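Local coordinates for DUF3209 family protein (Thermus thermophilus, PDB 2EHW) that is of unknown function but folds as an all-helical protein whose long last helix contains a predicted coiled-coil region, at residues L6-I11 / R43-K48; A52-L57 / G89-L94. All blocks are in the same frame, centred on the assembly; numbering follows the deposited sequence.

Contact 1. Residues L6-I11 / R43-K48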
loop_
_atom_site.group_PDB
_atom_site.type_symbol
_atom_site.label_atom_id
_atom_site.label_comp_id
_atom_site.label_asym_id
_atom_site.label_seq_id
_atom_site.Cartn_x
_atom_site.Cartn_y
_atom_site.Cartn_z
ATOM N N LEU A 6 3.554 3.977 -7.074
ATOM C CA LEU A 6 2.337 3.327 -7.529
ATOM C C LEU A 6 2.621 1.877 -7.918
ATOM O O LEU A 6 1.842 0.987 -7.598
ATOM C CB LEU A 6 1.734 4.093 -8.712
ATOM C CG LEU A 6 1.228 5.509 -8.409
ATOM C CD1 LEU A 6 0.495 6.052 -9.625
ATOM C CD2 LEU A 6 0.288 5.488 -7.203
ATOM N N SER A 7 3.740 1.639 -8.597
ATOM C CA SER A 7 4.113 0.283 -8.995
ATOM C C SER A 7 4.286 -0.618 -7.773
ATOM O O SER A 7 3.609 -1.642 -7.641
ATOM C CB SER A 7 5.423 0.292 -9.792
ATOM O OG SER A 7 5.250 0.877 -11.070
ATOM N N ALA A 8 5.198 -0.229 -6.886
ATOM C CA ALA A 8 5.483 -0.994 -5.677
ATOM C C ALA A 8 4.190 -1.334 -4.962
ATOM O O ALA A 8 3.989 -2.459 -4.517
ATOM C CB ALA A 8 6.405 -0.191 -4.748
ATOM N N LEU A 9 3.311 -0.350 -4.862
ATOM C CA LEU A 9 2.033 -0.538 -4.199
ATOM C C LEU A 9 1.167 -1.515 -4.980
ATOM O O LEU A 9 0.478 -2.345 -4.390
ATOM C CB LEU A 9 1.315 0.805 -4.061
ATOM C CG LEU A 9 -0.078 0.814 -3.442
ATOM C CD1 LEU A 9 -0.091 0.006 -2.155
ATOM C CD2 LEU A 9 -0.481 2.264 -3.170
ATOM N N ARG A 10 1.204 -1.430 -6.306
ATOM C CA ARG A 10 0.395 -2.344 -7.090
ATOM C C ARG A 10 0.907 -3.773 -6.899
ATOM O O ARG A 10 0.136 -4.734 -6.879
ATOM C CB ARG A 10 0.416 -1.979 -8.576
ATOM C CG ARG A 10 -0.716 -2.673 -9.313
ATOM C CD ARG A 10 -0.832 -2.344 -10.780
ATOM N NE ARG A 10 -1.748 -3.299 -11.410
ATOM C CZ ARG A 10 -2.081 -3.294 -12.694
ATOM N NH1 ARG A 10 -2.917 -4.205 -13.167
ATOM N NH2 ARG A 10 -1.578 -2.379 -13.506
ATOM N N ILE A 11 2.217 -3.911 -6.748
ATOM C CA ILE A 11 2.804 -5.227 -6.551
ATOM C C ILE A 11 2.304 -5.868 -5.261
ATOM O O ILE A 11 1.848 -7.009 -5.269
ATOM C CB ILE A 11 4.346 -5.140 -6.528
ATOM C CG1 ILE A 11 4.842 -4.814 -7.937
ATOM C CG2 ILE A 11 4.948 -6.446 -6.039
ATOM C CD1 ILE A 11 6.339 -4.614 -8.039
ATOM N N ARG A 43 10.570 -2.570 0.673
ATOM C CA ARG A 43 9.733 -2.966 1.801
ATOM C C ARG A 43 8.254 -2.871 1.430
ATOM O O ARG A 43 7.447 -3.683 1.879
ATOM C CB ARG A 43 9.995 -2.075 3.015
ATOM C CG ARG A 43 11.265 -2.399 3.789
ATOM C CD ARG A 43 11.288 -1.636 5.111
ATOM N NE ARG A 43 11.599 -0.216 4.940
ATOM C CZ ARG A 43 12.807 0.249 4.635
ATOM N NH1 ARG A 43 13.008 1.554 4.499
ATOM N NH2 ARG A 43 13.819 -0.598 4.467
ATOM N N LEU A 44 7.910 -1.869 0.624
ATOM C CA LEU A 44 6.529 -1.663 0.189
ATOM C C LEU A 44 6.048 -2.802 -0.722
ATOM O O LEU A 44 5.007 -3.408 -0.473
ATOM C CB LEU A 44 6.409 -0.314 -0.549
ATOM C CG LEU A 44 5.041 0.118 -1.101
ATOM C CD1 LEU A 44 3.982 0.013 -0.018
ATOM C CD2 LEU A 44 5.129 1.546 -1.630
ATOM N N ALA A 45 6.820 -3.099 -1.766
ATOM C CA ALA A 45 6.451 -4.158 -2.700
ATOM C C ALA A 45 6.312 -5.535 -2.052
ATOM O O ALA A 45 5.521 -6.355 -2.510
ATOM C CB ALA A 45 7.464 -4.226 -3.849
ATOM N N GLU A 46 7.054 -5.787 -0.981
ATOM C CA GLU A 46 7.004 -7.095 -0.337
ATOM C C GLU A 46 6.228 -7.167 0.974
ATOM O O GLU A 46 6.176 -8.213 1.614
ATOM C CB GLU A 46 8.435 -7.612 -0.148
ATOM C CG GLU A 46 9.169 -7.775 -1.485
ATOM C CD GLU A 46 10.669 -7.937 -1.337
ATOM O OE1 GLU A 46 11.219 -7.492 -0.309
ATOM O OE2 GLU A 46 11.306 -8.493 -2.259
ATOM N N ALA A 47 5.604 -6.064 1.368
ATOM C CA ALA A 47 4.832 -6.069 2.599
ATOM C C ALA A 47 3.794 -7.191 2.478
ATOM O O ALA A 47 3.218 -7.397 1.403
ATOM C CB ALA A 47 4.151 -4.721 2.799
ATOM N N LYS A 48 3.572 -7.913 3.572
ATOM C CA LYS A 48 2.623 -9.023 3.587
ATOM C C LYS A 48 1.383 -8.724 4.432
ATOM O O LYS A 48 0.378 -9.424 4.327
ATOM C CB LYS A 48 3.297 -10.289 4.135
ATOM C CG LYS A 48 4.610 -10.677 3.467
ATOM C CD LYS A 48 4.430 -11.251 2.064
ATOM C CE LYS A 48 3.957 -10.213 1.054
ATOM N NZ LYS A 48 4.139 -10.678 -0.359
#
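Ala8 and Ala45 bring two helices almost backbone to backbone: their CA atoms lie 4.5 Å apart. The CA of Ala45 sits 3.5 Å from the carbonyl O of Ala8, and its hydrogen points at that oxygen with an angle of 151° at H, which makes this a CA-H...O contact. Alanine suits both places because a lone methyl lets main chain meet main chain at so short a spacing. The two methyl groups do not meet head-on; CB of Ala8 is 4.3 Å from CB of Ala45, and each finds a branched partner as well.

Leu44 serves Ala8. With CG anti to the backbone N (chi1 180°), the leucine reaches across to the first helix, and its CD2 comes to 3.8 Å from the Ala8 CB. CG lies almost as near, so the methyl rests against the branch point as well as against one arm of the fork. Ile11, one turn after Ala8, does the same for Ala45: its CG2 branch lies 4.0 Å from the Ala45 CB and also touches the carbonyl O of Ala45 at 3.6 Å. The side chains of the close part are all apolar, the polar atoms they touch belong to the main chain, and all its residues are buried.

Beyond it the segments part. Arg10, Arg43, Glu46 and Lys48 are exposed and make no contact across the pair, as befits long charged chains on the solvent side; Arg43 instead forms a salt bridge with Glu59. Helix 25-31 packs on Ala8 and Ile11 through Leu31 and Arg28, while helix 50-70 lies against Leu44 with Leu53 and Ala56.

Contact 2. Residues A52-L57 / G89-L94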
loop_
_atom_site.group_PDB
_atom_site.type_symbol
_atom_site.label_atom_id
_atom_site.label_comp_id
_atom_site.label_asym_id
_atom_site.label_seq_id
_atom_site.Cartn_x
_atom_site.Cartn_y
_atom_site.Cartn_z
ATOM N N ALA A 52 2.047 -3.204 7.733
ATOM C CA ALA A 52 3.368 -3.067 7.126
ATOM C C ALA A 52 3.245 -2.368 5.783
ATOM O O ALA A 52 4.148 -1.652 5.352
ATOM C CB ALA A 52 4.020 -4.442 6.939
ATOM N N LEU A 53 2.124 -2.582 5.107
ATOM C CA LEU A 53 1.932 -1.949 3.813
ATOM C C LEU A 53 1.807 -0.434 4.005
ATOM O O LEU A 53 2.496 0.336 3.351
ATOM C CB LEU A 53 0.691 -2.521 3.133
ATOM C CG LEU A 53 0.645 -2.401 1.612
ATOM C CD1 LEU A 53 2.011 -2.723 1.014
ATOM C CD2 LEU A 53 -0.415 -3.346 1.078
ATOM N N GLU A 54 0.938 -0.019 4.919
ATOM C CA GLU A 54 0.753 1.397 5.196
ATOM C C GLU A 54 2.057 2.028 5.684
ATOM O O GLU A 54 2.414 3.120 5.260
ATOM C CB GLU A 54 -0.338 1.607 6.253
ATOM C CG GLU A 54 -1.597 0.815 5.994
ATOM C CD GLU A 54 -2.810 1.378 6.710
ATOM O OE1 GLU A 54 -2.764 1.573 7.945
ATOM O OE2 GLU A 54 -3.826 1.622 6.027
ATOM N N GLU A 55 2.772 1.340 6.569
ATOM C CA GLU A 55 4.022 1.884 7.078
ATOM C C GLU A 55 5.007 2.147 5.941
ATOM O O GLU A 55 5.540 3.248 5.827
ATOM C CB GLU A 55 4.653 0.944 8.117
ATOM C CG GLU A 55 5.761 1.601 8.957
ATOM C CD GLU A 55 6.330 0.678 10.030
ATOM O OE1 GLU A 55 6.959 -0.346 9.680
ATOM O OE2 GLU A 55 6.144 0.967 11.233
ATOM N N ALA A 56 5.242 1.153 5.091
ATOM C CA ALA A 56 6.162 1.347 3.977
ATOM C C ALA A 56 5.695 2.478 3.060
ATOM O O ALA A 56 6.513 3.217 2.500
ATOM C CB ALA A 56 6.312 0.061 3.178
ATOM N N LEU A 57 4.380 2.617 2.909
ATOM C CA LEU A 57 3.842 3.666 2.044
ATOM C C LEU A 57 4.130 5.046 2.630
ATOM O O LEU A 57 4.471 5.974 1.897
ATOM C CB LEU A 57 2.335 3.480 1.844
ATOM C CG LEU A 57 1.655 4.450 0.862
ATOM C CD1 LEU A 57 2.446 4.528 -0.443
ATOM C CD2 LEU A 57 0.234 3.980 0.586
ATOM N N GLY A 89 -5.372 6.803 1.198
ATOM C CA GLY A 89 -6.698 6.887 1.775
ATOM C C GLY A 89 -7.487 5.623 1.496
ATOM O O GLY A 89 -8.184 5.117 2.373
ATOM N N ARG A 90 -7.377 5.095 0.280
ATOM C CA ARG A 90 -8.116 3.889 -0.045
ATOM C C ARG A 90 -7.548 2.680 0.670
ATOM O O ARG A 90 -8.285 1.767 1.036
ATOM C CB ARG A 90 -8.135 3.672 -1.551
ATOM C CG ARG A 90 -8.970 4.721 -2.265
ATOM C CD ARG A 90 -9.221 4.344 -3.694
ATOM N NE ARG A 90 -10.063 3.159 -3.772
ATOM C CZ ARG A 90 -10.580 2.685 -4.900
ATOM N NH1 ARG A 90 -10.342 3.299 -6.057
ATOM N NH2 ARG A 90 -11.336 1.597 -4.872
ATOM N N LEU A 91 -6.236 2.678 0.880
ATOM C CA LEU A 91 -5.595 1.572 1.577
ATOM C C LEU A 91 -6.076 1.554 3.029
ATOM O O LEU A 91 -6.370 0.489 3.579
ATOM C CB LEU A 91 -4.071 1.712 1.524
ATOM C CG LEU A 91 -3.249 0.736 2.375
ATOM C CD1 LEU A 91 -3.589 -0.706 2.014
ATOM C CD2 LEU A 91 -1.758 1.010 2.166
ATOM N N LYS A 92 -6.164 2.729 3.644
ATOM C CA LYS A 92 -6.625 2.811 5.024
ATOM C C LYS A 92 -8.072 2.327 5.103
ATOM O O LYS A 92 -8.472 1.684 6.072
ATOM C CB LYS A 92 -6.529 4.245 5.555
ATOM C CG LYS A 92 -5.105 4.758 5.788
ATOM C CD LYS A 92 -5.124 6.146 6.441
ATOM C CE LYS A 92 -5.869 6.106 7.783
ATOM N NZ LYS A 92 -6.304 7.455 8.268
ATOM N N ALA A 93 -8.846 2.642 4.071
ATOM C CA ALA A 93 -10.239 2.231 3.993
ATOM C C ALA A 93 -10.314 0.702 3.935
ATOM O O ALA A 93 -11.150 0.085 4.597
ATOM C CB ALA A 93 -10.896 2.833 2.755
ATOM N N LEU A 94 -9.436 0.095 3.146
ATOM C CA LEU A 94 -9.429 -1.357 3.030
ATOM C C LEU A 94 -9.111 -1.978 4.397
ATOM O O LEU A 94 -9.727 -2.969 4.812
ATOM C CB LEU A 94 -8.390 -1.798 1.995
ATOM C CG LEU A 94 -8.420 -3.265 1.542
ATOM C CD1 LEU A 94 -9.685 -3.546 0.713
ATOM C CD2 LEU A 94 -7.172 -3.552 0.693
#
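Leu91 reaches from the long helix toward helix 50-70 and meets three side chains there, Leu53, Glu54 and Leu57. Its CG stands anti to the backbone N (chi1 172°), which carries the forked end across the gap. The CD2 methyl does most of the touching: it lies 3.9 Å from CD2 of Leu57, the two leucines sliding past each other in opposite directions, and 4.2 Å from the branch carbon CG of Leu53. Leu53 and Leu57 are one turn apart on the same face, so the single methyl meets both. Leucine fits here because its branched end can touch several neighbours at once.

This is antiparallel helix packing: the local axes run at 163° to each other and come no closer than 10.6 Å, a separation bridged by Leu91, Leu53 and Leu57 together with the stem of Glu54. The segment 89-94 belongs to a region predicted to form a coiled coil.

Glu54 lies obliquely across Leu91, presenting its aliphatic part first, with CG 3.8 Å from the leucine CD2. Glutamate suits this partly exposed position because its apolar stem can lie on leucine while its charged end reaches further. The chain stays extended beyond CG and takes the carboxylate past the leucine to the backbone of the long helix, where OE2 comes 3.2 Å from CA of Lys92. Against the lysine side chain the glutamate runs at about a right angle, its OE2 3.4 Å from CG of Lys92. On the lysine, OE2 thus meets the CA and the hydrocarbon stem, not the ammonium group; NZ leads away and stays 6.7 Å from OE2, too far for an ion pair, though the opposite charges may still attract weakly. The other oxygen, OE1, has its salt bridge with Arg95, one turn further along the long helix from Leu91.

Overall arrangement
Both contacts lie near the centre of the folded chain, their centres about 6 and 5 Å from it and about 11 Å apart, and follow one another in sequence: contact 1 closes before contact 2 opens. Between them they draw on four of the five helices, 4-16 with 39-46 and then 50-70 with 75-115. The consecutive helices 39-46 and 50-70 join them directly, since Leu53 of contact 2 packs on Leu44 and Ala47 of contact 1, and Ala56 packs on Leu44. The packing therefore seems to form one connected core from helix 4-16 to the part of helix 75-115 that lies against the globular bundle, before its C-terminal end projects, and probably helps hold the long helix there.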